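Local coordinates for protein pullulanase (Klebsiella oxytoca, PDB 2YOC) that hydrolyses alpha-1,6-glucosidic links in pullulan and in branched alpha-glucans, and is a substrate of the type 2 secretion system, at residues Glu868-Lys873 and Ala928-Met933; Val21-Pro26 and Gly202-Arg207; Phe224-Ser229 and Ser701-Ile706; Tyr362-Pro367 and Leu608-Pro613. All blocks are in the same frame, centred on the assembly; numbering follows the deposited sequence.

Contact 1. Residues Glu868-Lys873 and Ala928-Met933; sequences ELLRSK and AELKQM
L869 and L870, with the carbonyl of E868, pack against L930 and M933 in a buried apolar contact between a barrel loop and one side of helix 927-945. No hydrogen bond crosses it. L870 uses both of its methyls. Its CD2 touches CG of the selenomethionine M933 at 3.5 Å. Its CD1 turns to L930 and meets CD2 of that residue at 3.9 Å. The side chain of L870 is thus set obliquely across both helix residues, with CD2 on M933 and CD1 on L930 and the backbone of E929. M933 has CG anti to its backbone N (chi1 -171°), which brings CG within 3.4 Å of O of E868. CD2 of L930 similarly lies 3.4 Å from O of L869.

The loop follows strand 860-864, the eighth strand of the parallel barrel typical of the alpha-amylase superfamily. Segment 928-933 belongs to the pullulanase-type C-terminal family region. Helix 840-855 closes the same apolar patch, with V844 on L870 and L851 on M933. OE2 of E868 turns from the helix to a hydrogen bond with NE2 of H450, while the carboxylate of E929 turns back to the backbone N of G926.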
loop_
_atom_site.group_PDB
_atom_site.type_symbol
_atom_site.label_atom_id
_atom_site.label_comp_id
_atom_site.label_asym_id
_atom_site.label_seq_id
_atom_site.Cartn_x
_atom_site.Cartn_y
_atom_site.Cartn_z
ATOM N N GLU B 868 29.664 -26.536 -5.182
ATOM C CA GLU B 868 29.457 -27.771 -5.939
ATOM C C GLU B 868 29.926 -29.004 -5.130
ATOM O O GLU B 868 29.669 -30.135 -5.545
ATOM C CB GLU B 868 30.212 -27.690 -7.295
ATOM C CG GLU B 868 31.726 -27.918 -7.252
ATOM C CD GLU B 868 32.618 -26.811 -6.716
ATOM O OE1 GLU B 868 32.077 -25.752 -6.326
ATOM O OE2 GLU B 868 33.861 -26.978 -6.734
ATOM N N LEU B 869 30.684 -28.771 -4.023
ATOM C CA LEU B 869 31.241 -29.782 -3.127
ATOM C C LEU B 869 30.744 -29.522 -1.712
ATOM O O LEU B 869 31.474 -29.735 -0.742
ATOM C CB LEU B 869 32.781 -29.791 -3.181
ATOM C CG LEU B 869 33.440 -29.931 -4.578
ATOM C CD1 LEU B 869 34.946 -29.815 -4.491
ATOM C CD2 LEU B 869 33.024 -31.208 -5.291
ATOM N N LEU B 870 29.499 -29.028 -1.585
ATOM C CA LEU B 870 28.811 -28.754 -0.315
ATOM C C LEU B 870 29.694 -28.047 0.717
ATOM O O LEU B 870 29.528 -28.260 1.922
ATOM C CB LEU B 870 28.253 -30.084 0.253
ATOM C CG LEU B 870 27.401 -30.916 -0.701
ATOM C CD1 LEU B 870 27.282 -32.324 -0.233
ATOM C CD2 LEU B 870 26.029 -30.316 -0.872
ATOM N N ARG B 871 30.637 -27.209 0.239
ATOM C CA ARG B 871 31.626 -26.514 1.067
ATOM C C ARG B 871 31.091 -26.027 2.375
ATOM O O ARG B 871 30.021 -25.409 2.435
ATOM C CB ARG B 871 32.347 -25.376 0.320
ATOM C CG ARG B 871 33.593 -24.852 1.034
ATOM C CD ARG B 871 34.133 -23.619 0.354
ATOM N NE ARG B 871 35.354 -23.117 0.986
ATOM C CZ ARG B 871 36.130 -22.180 0.455
ATOM N NH1 ARG B 871 35.833 -21.656 -0.730
ATOM N NH2 ARG B 871 37.233 -21.797 1.077
ATOM N N SER B 872 31.869 -26.340 3.419
ATOM C CA SER B 872 31.670 -25.952 4.796
ATOM C C SER B 872 32.941 -25.287 5.353
ATOM O O SER B 872 34.052 -25.542 4.887
ATOM C CB SER B 872 31.284 -27.165 5.628
ATOM O OG SER B 872 31.166 -26.833 7.003
ATOM N N LYS B 873 32.752 -24.406 6.334
ATOM C CA LYS B 873 33.789 -23.668 7.060
ATOM C C LYS B 873 33.572 -23.955 8.567
ATOM O O LYS B 873 34.092 -23.247 9.427
ATOM C CB LYS B 873 33.683 -22.152 6.735
ATOM C CG LYS B 873 34.195 -21.827 5.343
ATOM C CD LYS B 873 34.121 -20.352 4.989
ATOM C CE LYS B 873 34.562 -20.107 3.556
ATOM N NZ LYS B 873 34.567 -18.663 3.215
ATOM N N ALA B 928 30.267 -39.845 -1.945
ATOM C CA ALA B 928 28.974 -40.037 -2.606
ATOM C C ALA B 928 28.132 -38.765 -2.716
ATOM O O ALA B 928 27.588 -38.472 -3.789
ATOM C CB ALA B 928 28.187 -41.111 -1.894
ATOM N N GLU B 929 28.038 -38.016 -1.618
ATOM C CA GLU B 929 27.249 -36.795 -1.541
ATOM C C GLU B 929 27.887 -35.680 -2.372
ATOM O O GLU B 929 27.185 -35.003 -3.142
ATOM C CB GLU B 929 27.028 -36.370 -0.077
ATOM C CG GLU B 929 26.193 -37.350 0.758
ATOM C CD GLU B 929 26.797 -38.699 1.131
ATOM O OE1 GLU B 929 27.753 -38.730 1.938
ATOM O OE2 GLU B 929 26.297 -39.731 0.632
ATOM N N LEU B 930 29.226 -35.527 -2.264
ATOM C CA LEU B 930 29.975 -34.524 -3.029
ATOM C C LEU B 930 29.820 -34.803 -4.524
ATOM O O LEU B 930 29.517 -33.874 -5.274
ATOM C CB LEU B 930 31.458 -34.446 -2.588
ATOM C CG LEU B 930 31.689 -34.368 -1.073
ATOM C CD1 LEU B 930 33.129 -34.435 -0.748
ATOM C CD2 LEU B 930 31.090 -33.107 -0.457
ATOM N N LYS B 931 29.909 -36.087 -4.931
ATOM C CA LYS B 931 29.727 -36.482 -6.322
ATOM C C LYS B 931 28.281 -36.198 -6.809
ATOM O O LYS B 931 28.094 -35.727 -7.932
ATOM C CB LYS B 931 30.141 -37.945 -6.535
ATOM C CG LYS B 931 31.638 -38.124 -6.807
ATOM C CD LYS B 931 32.021 -39.596 -7.045
ATOM C CE LYS B 931 33.514 -39.798 -7.218
ATOM N NZ LYS B 931 33.856 -41.152 -7.746
ATOM N N GLN B 932 27.282 -36.441 -5.944
ATOM C CA GLN B 932 25.857 -36.172 -6.195
ATOM C C GLN B 932 25.675 -34.640 -6.442
ATOM O O GLN B 932 25.079 -34.246 -7.453
ATOM C CB GLN B 932 25.027 -36.646 -4.973
ATOM C CG GLN B 932 23.512 -36.625 -5.124
ATOM C CD GLN B 932 22.812 -37.157 -3.883
ATOM O OE1 GLN B 932 22.061 -36.441 -3.196
ATOM N NE2 GLN B 932 23.019 -38.436 -3.564
HETATM N N MSE B 933 26.234 -33.791 -5.536
HETATM C CA MSE B 933 26.168 -32.336 -5.667
HETATM C C MSE B 933 26.888 -31.831 -6.925
HETATM O O MSE B 933 26.339 -30.962 -7.603
HETATM C CB MSE B 933 26.680 -31.630 -4.394
HETATM C CG MSE B 933 26.428 -30.126 -4.374
HETATM SE SE MSE B 933 24.541 -29.673 -4.474
HETATM C CE MSE B 933 24.615 -28.489 -6.032
#

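Contact 2. Residues Val21-Pro26 and Gly202-Arg207; sequences VVVRLP and GKFTDR
The F204 ring meets the backbone of 21-26 with its edge. O of V23 lies in the ring plane there, 3.6 Å from CD1, and N of R24 is also near the plane. CD1 of L25 comes in obliquely and reaches CE1 of F204 at 3.6 Å, its side chain crossing the ring at about a right angle. CG1 of V23 touches CD1 of F204 at 3.7 Å. The ring is put there by chi1 of -69°, with CG beside the backbone N.

Two backbone bonds join the segments. N of F204 donates to O of V23 at 2.9 Å, and N of L25 donates to O of G202 at 2.7 Å. The first is nearly straight, 166° at the hydrogen. R24 and K203 form the antiparallel non-hydrogen-bonded pair between them. This is a short, weakly bonded antiparallel pairing between the N-terminal region and the pullulanase N2 domain. R24 also has backbone hydrogen bonds with G258 and L260, which tie its segment to the same domain.

Side chains alternate across it. V23 and F204 share one face and pack on Y189 and I252, from strands 185-191 and 248-254. R24 and K203 point to the other face. There the extended chain of K203 runs across V22 at about a right angle, with CD 3.8 Å from CG1. G202 has positive phi (72°), and its bare CA lies 4.2 Å from CB of L25.

The chemistry is two-sided: an apolar face lies against the domain, and methylene groups of two basic residues line the other, their charged ends probably favouring solvent.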
loop_
_atom_site.group_PDB
_atom_site.type_symbol
_atom_site.label_atom_id
_atom_site.label_comp_id
_atom_site.label_asym_id
_atom_site.label_seq_id
_atom_site.Cartn_x
_atom_site.Cartn_y
_atom_site.Cartn_z
ATOM N N VAL B 21 47.634 44.149 14.820
ATOM C CA VAL B 21 47.493 43.368 16.059
ATOM C C VAL B 21 48.268 42.042 16.115
ATOM O O VAL B 21 48.242 41.254 15.170
ATOM C CB VAL B 21 46.007 43.183 16.486
ATOM C CG1 VAL B 21 45.881 42.806 17.964
ATOM C CG2 VAL B 21 45.170 44.424 16.171
ATOM N N VAL B 22 48.939 41.800 17.248
ATOM C CA VAL B 22 49.653 40.554 17.476
ATOM C C VAL B 22 48.751 39.589 18.209
ATOM O O VAL B 22 48.162 39.957 19.226
ATOM C CB VAL B 22 51.017 40.758 18.176
ATOM C CG1 VAL B 22 51.465 39.504 18.940
ATOM C CG2 VAL B 22 52.068 41.174 17.159
ATOM N N VAL B 23 48.641 38.354 17.689
ATOM C CA VAL B 23 47.874 37.302 18.336
ATOM C C VAL B 23 48.685 36.778 19.515
ATOM O O VAL B 23 49.870 36.483 19.379
ATOM C CB VAL B 23 47.381 36.216 17.351
ATOM C CG1 VAL B 23 46.716 35.046 18.083
ATOM C CG2 VAL B 23 46.407 36.825 16.337
ATOM N N ARG B 24 48.069 36.783 20.695
ATOM C CA ARG B 24 48.721 36.358 21.923
ATOM C C ARG B 24 47.809 35.531 22.836
ATOM O O ARG B 24 46.581 35.570 22.704
ATOM C CB ARG B 24 49.342 37.559 22.670
ATOM C CG ARG B 24 48.438 38.784 22.804
ATOM C CD ARG B 24 48.958 39.743 23.856
ATOM N NE ARG B 24 48.588 39.378 25.227
ATOM C CZ ARG B 24 47.471 39.775 25.829
ATOM N NH1 ARG B 24 46.582 40.512 25.175
ATOM N NH2 ARG B 24 47.226 39.422 27.086
ATOM N N LEU B 25 48.429 34.761 23.736
ATOM C CA LEU B 25 47.759 33.896 24.711
ATOM C C LEU B 25 47.076 34.742 25.819
ATOM O O LEU B 25 47.496 35.884 25.994
ATOM C CB LEU B 25 48.828 32.966 25.324
ATOM C CG LEU B 25 48.900 31.523 24.804
ATOM C CD1 LEU B 25 49.374 31.465 23.388
ATOM C CD2 LEU B 25 49.829 30.690 25.642
ATOM N N PRO B 26 46.063 34.252 26.597
ATOM C CA PRO B 26 45.481 35.093 27.674
ATOM C C PRO B 26 46.495 35.550 28.725
ATOM O O PRO B 26 47.430 34.800 28.991
ATOM C CB PRO B 26 44.402 34.189 28.296
ATOM C CG PRO B 26 44.800 32.804 27.955
ATOM C CD PRO B 26 45.410 32.934 26.568
ATOM N N GLY B 202 54.153 34.065 24.753
ATOM C CA GLY B 202 52.822 33.615 24.352
ATOM C C GLY B 202 52.269 34.363 23.155
ATOM O O GLY B 202 51.054 34.554 23.062
ATOM N N LYS B 203 53.158 34.782 22.220
ATOM C CA LYS B 203 52.805 35.498 20.990
ATOM C C LYS B 203 52.987 34.622 19.736
ATOM O O LYS B 203 53.888 33.780 19.665
ATOM C CB LYS B 203 53.635 36.781 20.833
ATOM C CG LYS B 203 53.380 37.862 21.864
ATOM C CD LYS B 203 54.180 39.111 21.503
ATOM C CE LYS B 203 54.152 40.174 22.576
ATOM N NZ LYS B 203 54.756 41.444 22.105
ATOM N N PHE B 204 52.129 34.858 18.740
ATOM C CA PHE B 204 52.170 34.178 17.458
ATOM C C PHE B 204 52.872 35.132 16.529
ATOM O O PHE B 204 52.277 36.071 15.981
ATOM C CB PHE B 204 50.769 33.754 16.987
ATOM C CG PHE B 204 50.182 32.651 17.849
ATOM C CD1 PHE B 204 49.551 32.945 19.053
ATOM C CD2 PHE B 204 50.277 31.319 17.466
ATOM C CE1 PHE B 204 49.024 31.925 19.851
ATOM C CE2 PHE B 204 49.743 30.301 18.267
ATOM C CZ PHE B 204 49.121 30.608 19.451
ATOM N N THR B 205 54.199 34.925 16.467
ATOM C CA THR B 205 55.213 35.676 15.719
ATOM C C THR B 205 55.417 35.187 14.262
ATOM O O THR B 205 55.996 35.930 13.454
ATOM C CB THR B 205 56.517 35.589 16.480
ATOM O OG1 THR B 205 56.789 34.203 16.709
ATOM C CG2 THR B 205 56.460 36.326 17.795
ATOM N N ASP B 206 54.981 33.928 13.950
ATOM C CA ASP B 206 55.064 33.317 12.614
ATOM C C ASP B 206 54.319 34.159 11.597
ATOM O O ASP B 206 53.320 34.801 11.921
ATOM C CB ASP B 206 54.479 31.899 12.583
ATOM C CG ASP B 206 55.098 30.906 13.531
ATOM O OD1 ASP B 206 56.193 30.391 13.210
ATOM O OD2 ASP B 206 54.388 30.446 14.446
ATOM N N ARG B 207 54.807 34.158 10.364
ATOM C CA ARG B 207 54.224 34.893 9.246
ATOM C C ARG B 207 52.727 34.493 9.087
ATOM O O ARG B 207 52.361 33.367 9.420
ATOM C CB ARG B 207 54.987 34.502 7.965
ATOM C CG ARG B 207 56.435 35.000 7.808
ATOM C CD ARG B 207 56.636 35.774 6.502
ATOM N NE ARG B 207 55.745 36.943 6.429
ATOM C CZ ARG B 207 55.778 37.881 5.483
ATOM N NH1 ARG B 207 56.673 37.817 4.502
ATOM N NH2 ARG B 207 54.915 38.890 5.511
#

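Contact 3. Residues Phe224-Ser229 and Ser701-Ile706; sequences FPHLSS and SDRFEI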
loop_
_atom_site.group_PDB
_atom_site.type_symbol
_atom_site.label_atom_id
_atom_site.label_comp_id
_atom_site.label_asym_id
_atom_site.label_seq_id
_atom_site.Cartn_x
_atom_site.Cartn_y
_atom_site.Cartn_z
ATOM N N PHE B 224 32.399 20.129 -2.864
ATOM C CA PHE B 224 32.320 19.732 -1.468
ATOM C C PHE B 224 30.995 20.049 -0.870
ATOM O O PHE B 224 30.920 20.919 -0.012
ATOM C CB PHE B 224 33.449 20.401 -0.691
ATOM C CG PHE B 224 34.794 20.160 -1.311
ATOM C CD1 PHE B 224 35.334 18.878 -1.359
ATOM C CD2 PHE B 224 35.510 21.208 -1.873
ATOM C CE1 PHE B 224 36.576 18.652 -1.930
ATOM C CE2 PHE B 224 36.763 20.986 -2.443
ATOM C CZ PHE B 224 37.287 19.711 -2.471
ATOM N N PRO B 225 29.932 19.324 -1.265
ATOM C CA PRO B 225 28.604 19.615 -0.703
ATOM C C PRO B 225 28.555 19.489 0.810
ATOM O O PRO B 225 27.877 20.281 1.450
ATOM C CB PRO B 225 27.712 18.594 -1.390
ATOM C CG PRO B 225 28.649 17.492 -1.826
ATOM C CD PRO B 225 29.859 18.217 -2.241
ATOM N N HIS B 226 29.356 18.573 1.378
ATOM C CA HIS B 226 29.421 18.379 2.823
ATOM C C HIS B 226 30.050 19.590 3.578
ATOM O O HIS B 226 30.057 19.595 4.812
ATOM C CB HIS B 226 30.135 17.050 3.161
ATOM C CG HIS B 226 31.570 17.026 2.742
ATOM N ND1 HIS B 226 31.935 17.097 1.410
ATOM C CD2 HIS B 226 32.689 16.948 3.498
ATOM C CE1 HIS B 226 33.254 17.051 1.400
ATOM N NE2 HIS B 226 33.754 16.953 2.627
ATOM N N LEU B 227 30.602 20.582 2.853
ATOM C CA LEU B 227 31.199 21.765 3.502
ATOM C C LEU B 227 30.531 23.083 3.095
ATOM O O LEU B 227 30.890 24.140 3.614
ATOM C CB LEU B 227 32.731 21.878 3.346
ATOM C CG LEU B 227 33.557 20.610 3.386
ATOM C CD1 LEU B 227 34.863 20.833 2.683
ATOM C CD2 LEU B 227 33.769 20.117 4.814
ATOM N N SER B 228 29.543 23.014 2.202
ATOM C CA SER B 228 28.827 24.184 1.676
ATOM C C SER B 228 28.300 25.156 2.742
ATOM O O SER B 228 28.274 26.361 2.483
ATOM C CB SER B 228 27.724 23.757 0.707
ATOM O OG SER B 228 26.788 22.923 1.367
ATOM N N SER B 229 27.922 24.634 3.939
ATOM C CA SER B 229 27.403 25.410 5.064
ATOM C C SER B 229 28.525 26.112 5.851
ATOM O O SER B 229 28.253 27.088 6.550
ATOM C CB SER B 229 26.571 24.519 5.984
ATOM O OG SER B 229 27.348 23.604 6.748
ATOM N N SER B 701 26.891 9.885 0.790
ATOM C CA SER B 701 25.983 10.727 -0.006
ATOM C C SER B 701 26.034 12.206 0.352
ATOM O O SER B 701 25.665 13.044 -0.475
ATOM C CB SER B 701 24.563 10.185 0.048
ATOM O OG SER B 701 24.573 8.800 -0.266
ATOM N N ASP B 702 26.561 12.528 1.555
ATOM C CA ASP B 702 26.765 13.907 2.004
ATOM C C ASP B 702 27.877 14.536 1.190
ATOM O O ASP B 702 27.859 15.761 0.980
ATOM C CB ASP B 702 27.105 13.993 3.519
ATOM C CG ASP B 702 28.222 13.089 4.036
ATOM O OD1 ASP B 702 28.191 11.860 3.734
ATOM O OD2 ASP B 702 29.061 13.578 4.843
ATOM N N ARG B 703 28.828 13.684 0.716
ATOM C CA ARG B 703 30.034 14.070 -0.027
ATOM C C ARG B 703 29.943 14.030 -1.546
ATOM O O ARG B 703 30.576 14.873 -2.203
ATOM C CB ARG B 703 31.249 13.265 0.447
ATOM C CG ARG B 703 31.599 13.535 1.889
ATOM C CD ARG B 703 32.278 12.331 2.458
ATOM N NE ARG B 703 32.988 12.615 3.707
ATOM C CZ ARG B 703 34.191 13.176 3.771
ATOM N NH1 ARG B 703 34.799 13.586 2.669
ATOM N NH2 ARG B 703 34.790 13.340 4.942
ATOM N N PHE B 704 29.183 13.057 -2.098
ATOM C CA PHE B 704 29.022 12.828 -3.540
ATOM C C PHE B 704 27.951 11.733 -3.812
ATOM O O PHE B 704 27.659 10.907 -2.918
ATOM C CB PHE B 704 30.356 12.328 -4.144
ATOM C CG PHE B 704 31.050 11.187 -3.403
ATOM C CD1 PHE B 704 30.585 9.874 -3.508
ATOM C CD2 PHE B 704 32.172 11.423 -2.624
ATOM C CE1 PHE B 704 31.226 8.827 -2.844
ATOM C CE2 PHE B 704 32.797 10.376 -1.942
ATOM C CZ PHE B 704 32.318 9.086 -2.059
ATOM N N GLU B 705 27.455 11.670 -5.094
ATOM C CA GLU B 705 26.529 10.631 -5.558
ATOM C C GLU B 705 27.324 9.325 -5.600
ATOM O O GLU B 705 28.260 9.176 -6.407
ATOM C CB GLU B 705 25.948 10.979 -6.922
ATOM C CG GLU B 705 24.863 10.007 -7.344
ATOM C CD GLU B 705 24.302 10.206 -8.734
ATOM O OE1 GLU B 705 25.072 10.562 -9.659
ATOM O OE2 GLU B 705 23.090 9.950 -8.901
ATOM N N ILE B 706 27.020 8.444 -4.639
ATOM C CA ILE B 706 27.719 7.173 -4.436
ATOM C C ILE B 706 27.433 6.151 -5.537
ATOM O O ILE B 706 26.380 6.216 -6.147
ATOM C CB ILE B 706 27.472 6.626 -3.002
ATOM C CG1 ILE B 706 26.034 6.098 -2.778
ATOM C CG2 ILE B 706 27.853 7.669 -1.950
ATOM C CD1 ILE B 706 25.870 5.176 -1.510
#
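The backbones come closest at H226 and R703, whose CA atoms are 5.2 Å apart, yet no hydrogen bond links the segments. N of H226 faces O of D702, but the angle is too poor for a bond. P225 packs beside it: its ring carbon CG lies 3.3 Å from O of R703 and 3.4 Å from O of D702.

The main side-chain contact is H226 with R703. The guanidinium lies over the imidazole, centres 4.4 Å apart and planes 28° apart. The aliphatic part of R703 takes part too. Its CG makes a CH-pi contact, 3.7 Å from the ring centroid and over the face. L227 CG lies over the opposite face, so the imidazole is held between the two. H226 has CG between its own N and carbonyl carbon (chi1 64°), which stands the ring up beside the arginine. R703 stays extended from CG to NE. The guanidinium has further, weak partners in E627, E638 and L619.

The turn holding H226 is braced internally. O of P225 accepts from both OG and N of S228, the OG at 2.9 Å. The side chain of D702 is about 3 Å from a bound calcium ion. S229 and S701 also pack on P213 and E256 of a second subunit.

The contact joins the N2 domain to the barrel. Segment 224-229 leaves helix 218-223 and leads to strand 232-234 of the N2 domain, while segment 701-706 lies between barrel strands 690-693 and 718-720.

Contact 4. Residues Tyr362-Pro367 and Leu608-Pro613; sequences YEVTDP and LDKIVP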
loop_
_atom_site.group_PDB
_atom_site.type_symbol
_atom_site.label_atom_id
_atom_site.label_comp_id
_atom_site.label_asym_id
_atom_site.label_seq_id
_atom_site.Cartn_x
_atom_site.Cartn_y
_atom_site.Cartn_z
ATOM N N TYR B 362 61.904 10.289 4.824
ATOM C CA TYR B 362 61.825 8.844 4.643
ATOM C C TYR B 362 61.930 8.407 3.178
ATOM O O TYR B 362 61.683 9.200 2.263
ATOM C CB TYR B 362 60.549 8.254 5.290
ATOM C CG TYR B 362 59.273 9.076 5.189
ATOM C CD1 TYR B 362 58.881 9.654 3.984
ATOM C CD2 TYR B 362 58.398 9.175 6.268
ATOM C CE1 TYR B 362 57.699 10.381 3.882
ATOM C CE2 TYR B 362 57.224 9.916 6.180
ATOM C CZ TYR B 362 56.886 10.526 4.989
ATOM O OH TYR B 362 55.713 11.223 4.885
ATOM N N GLU B 363 62.285 7.137 2.965
ATOM C CA GLU B 363 62.324 6.529 1.648
ATOM C C GLU B 363 61.074 5.694 1.539
ATOM O O GLU B 363 60.787 4.883 2.421
ATOM C CB GLU B 363 63.558 5.672 1.463
ATOM C CG GLU B 363 64.809 6.489 1.230
ATOM C CD GLU B 363 65.995 5.620 0.898
ATOM O OE1 GLU B 363 65.788 4.562 0.258
ATOM O OE2 GLU B 363 67.126 5.975 1.303
ATOM N N VAL B 364 60.294 5.955 0.474
ATOM C CA VAL B 364 58.989 5.347 0.196
ATOM C C VAL B 364 59.054 4.620 -1.147
ATOM O O VAL B 364 59.764 5.063 -2.044
ATOM C CB VAL B 364 57.887 6.462 0.182
ATOM C CG1 VAL B 364 56.468 5.881 0.189
ATOM C CG2 VAL B 364 58.050 7.421 1.351
ATOM N N THR B 365 58.284 3.530 -1.289
ATOM C CA THR B 365 58.158 2.793 -2.549
ATOM C C THR B 365 57.207 3.573 -3.479
ATOM O O THR B 365 56.496 4.469 -3.016
ATOM C CB THR B 365 57.700 1.340 -2.310
ATOM O OG1 THR B 365 56.647 1.297 -1.337
ATOM C CG2 THR B 365 58.838 0.440 -1.902
ATOM N N ASP B 366 57.203 3.259 -4.777
ATOM C CA ASP B 366 56.358 3.960 -5.740
ATOM C C ASP B 366 54.906 3.496 -5.622
ATOM O O ASP B 366 54.670 2.283 -5.672
ATOM C CB ASP B 366 56.848 3.649 -7.168
ATOM C CG ASP B 366 56.609 4.713 -8.226
ATOM O OD1 ASP B 366 55.512 5.325 -8.230
ATOM O OD2 ASP B 366 57.496 4.906 -9.068
ATOM N N PRO B 367 53.909 4.407 -5.564
ATOM C CA PRO B 367 52.509 3.940 -5.613
ATOM C C PRO B 367 52.182 3.327 -6.992
ATOM O O PRO B 367 51.287 2.489 -7.129
ATOM C CB PRO B 367 51.686 5.216 -5.405
ATOM C CG PRO B 367 52.631 6.320 -5.241
ATOM C CD PRO B 367 54.006 5.878 -5.574
ATOM N N LEU B 608 50.982 5.808 -0.019
ATOM C CA LEU B 608 50.278 7.002 -0.496
ATOM C C LEU B 608 50.251 8.170 0.500
ATOM O O LEU B 608 50.461 9.316 0.091
ATOM C CB LEU B 608 48.853 6.656 -0.962
ATOM C CG LEU B 608 48.759 5.841 -2.229
ATOM C CD1 LEU B 608 47.382 5.299 -2.405
ATOM C CD2 LEU B 608 49.216 6.657 -3.440
ATOM N N ASP B 609 49.994 7.888 1.796
ATOM C CA ASP B 609 49.946 8.960 2.788
ATOM C C ASP B 609 51.335 9.476 3.226
ATOM O O ASP B 609 51.429 10.521 3.874
ATOM C CB ASP B 609 49.029 8.617 3.969
ATOM C CG ASP B 609 48.546 9.849 4.726
ATOM O OD1 ASP B 609 47.980 10.776 4.071
ATOM O OD2 ASP B 609 48.781 9.920 5.963
ATOM N N LYS B 610 52.409 8.766 2.852
ATOM C CA LYS B 610 53.751 9.237 3.143
ATOM C C LYS B 610 54.181 10.211 2.035
ATOM O O LYS B 610 54.933 11.147 2.317
ATOM C CB LYS B 610 54.748 8.079 3.238
ATOM C CG LYS B 610 54.707 7.296 4.538
ATOM C CD LYS B 610 56.003 6.538 4.640
ATOM C CE LYS B 610 56.039 5.527 5.753
ATOM N NZ LYS B 610 55.930 4.145 5.216
ATOM N N ILE B 611 53.686 9.997 0.774
ATOM C CA ILE B 611 54.028 10.823 -0.402
ATOM C C ILE B 611 53.241 12.131 -0.488
ATOM O O ILE B 611 53.842 13.202 -0.647
ATOM C CB ILE B 611 54.069 10.030 -1.737
ATOM C CG1 ILE B 611 54.923 8.764 -1.590
ATOM C CG2 ILE B 611 54.635 10.890 -2.839
ATOM C CD1 ILE B 611 54.661 7.706 -2.603
ATOM N N VAL B 612 51.908 12.053 -0.433
ATOM C CA VAL B 612 51.053 13.253 -0.449
ATOM C C VAL B 612 50.152 13.163 0.791
ATOM O O VAL B 612 48.987 12.717 0.681
ATOM C CB VAL B 612 50.269 13.581 -1.779
ATOM C CG1 VAL B 612 49.711 15.009 -1.748
ATOM C CG2 VAL B 612 51.133 13.389 -3.025
ATOM N N PRO B 613 50.707 13.527 1.998
ATOM C CA PRO B 613 49.915 13.441 3.235
ATOM C C PRO B 613 48.617 14.207 3.167
ATOM O O PRO B 613 48.552 15.287 2.574
ATOM C CB PRO B 613 50.840 14.021 4.286
ATOM C CG PRO B 613 52.197 13.807 3.761
ATOM C CD PRO B 613 52.064 14.034 2.292
#
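Y362 and K610 are set face against chain. CD of K610 sits over the middle of the Y362 ring, 3.9 Å from its centroid and only 9° off the ring normal, a CH-pi contact. The lysine chain then bends at the last torsion (chi4 106°), and NZ bonds the backbone O of D603 and of S606, away from the ring. The tyrosine hydroxyl turns to the backbone of the same residue. OH of Y362 donates to O of K610 at 2.7 Å, in the carbonyl plane and on a lone pair, with a C=O...O angle of 115°. One residue is thus gripped at its side chain and at its carbonyl by a single tyrosine.

Strand 358-364, which carries Y362 and V364, belongs to the CBM48 beta domain and pairs with strand 344-353. The short helix 608-611 lies in the loop after the third barrel strand, 586-591. The contact therefore joins this accessory domain to the catalytic barrel.

V364 divides its two methyls. CG2 lies 3.9 Å from CB of K610, while CG1 of V364 touches CG1 of I611 at 3.7 Å. CD1 of I611 ends against the P367 ring, 3.5 Å from its CD. The same CD1 is 3.7 Å from O of T365. P367 also presents CB to CD2 of L608, again at 3.5 Å. L645 of helix 640-655 touches both P367 and L608 from beyond the segments. V298 of strand 293-299 packs on I611. OG1 of T365 is hydrogen-bonded to NE2 of H551.

How the contacts relate
Contacts 1, 3 and 4 each use a loop that follows a barrel strand: the eighth, fifth and third strands respectively. As in the alpha-amylase superfamily, the active site probably lies at that end of the barrel. Contacts 3 and 4 tie the N2 and CBM48 domains to the catalytic barrel; contact 4 is nested in the chain loop closed by contact 3, their centres 28 Å apart. Contact 2 sits further out, where the N-terminal region meets the N2 domain, 35 Å from contact 3 between centres. Contact 1 is across the chain centre from the others, 74 Å from contact 2 between centres. Unlike contact 3, contact 4 is not beside calcium: the side chain of T365 is about 11 Å from a bound calcium ion.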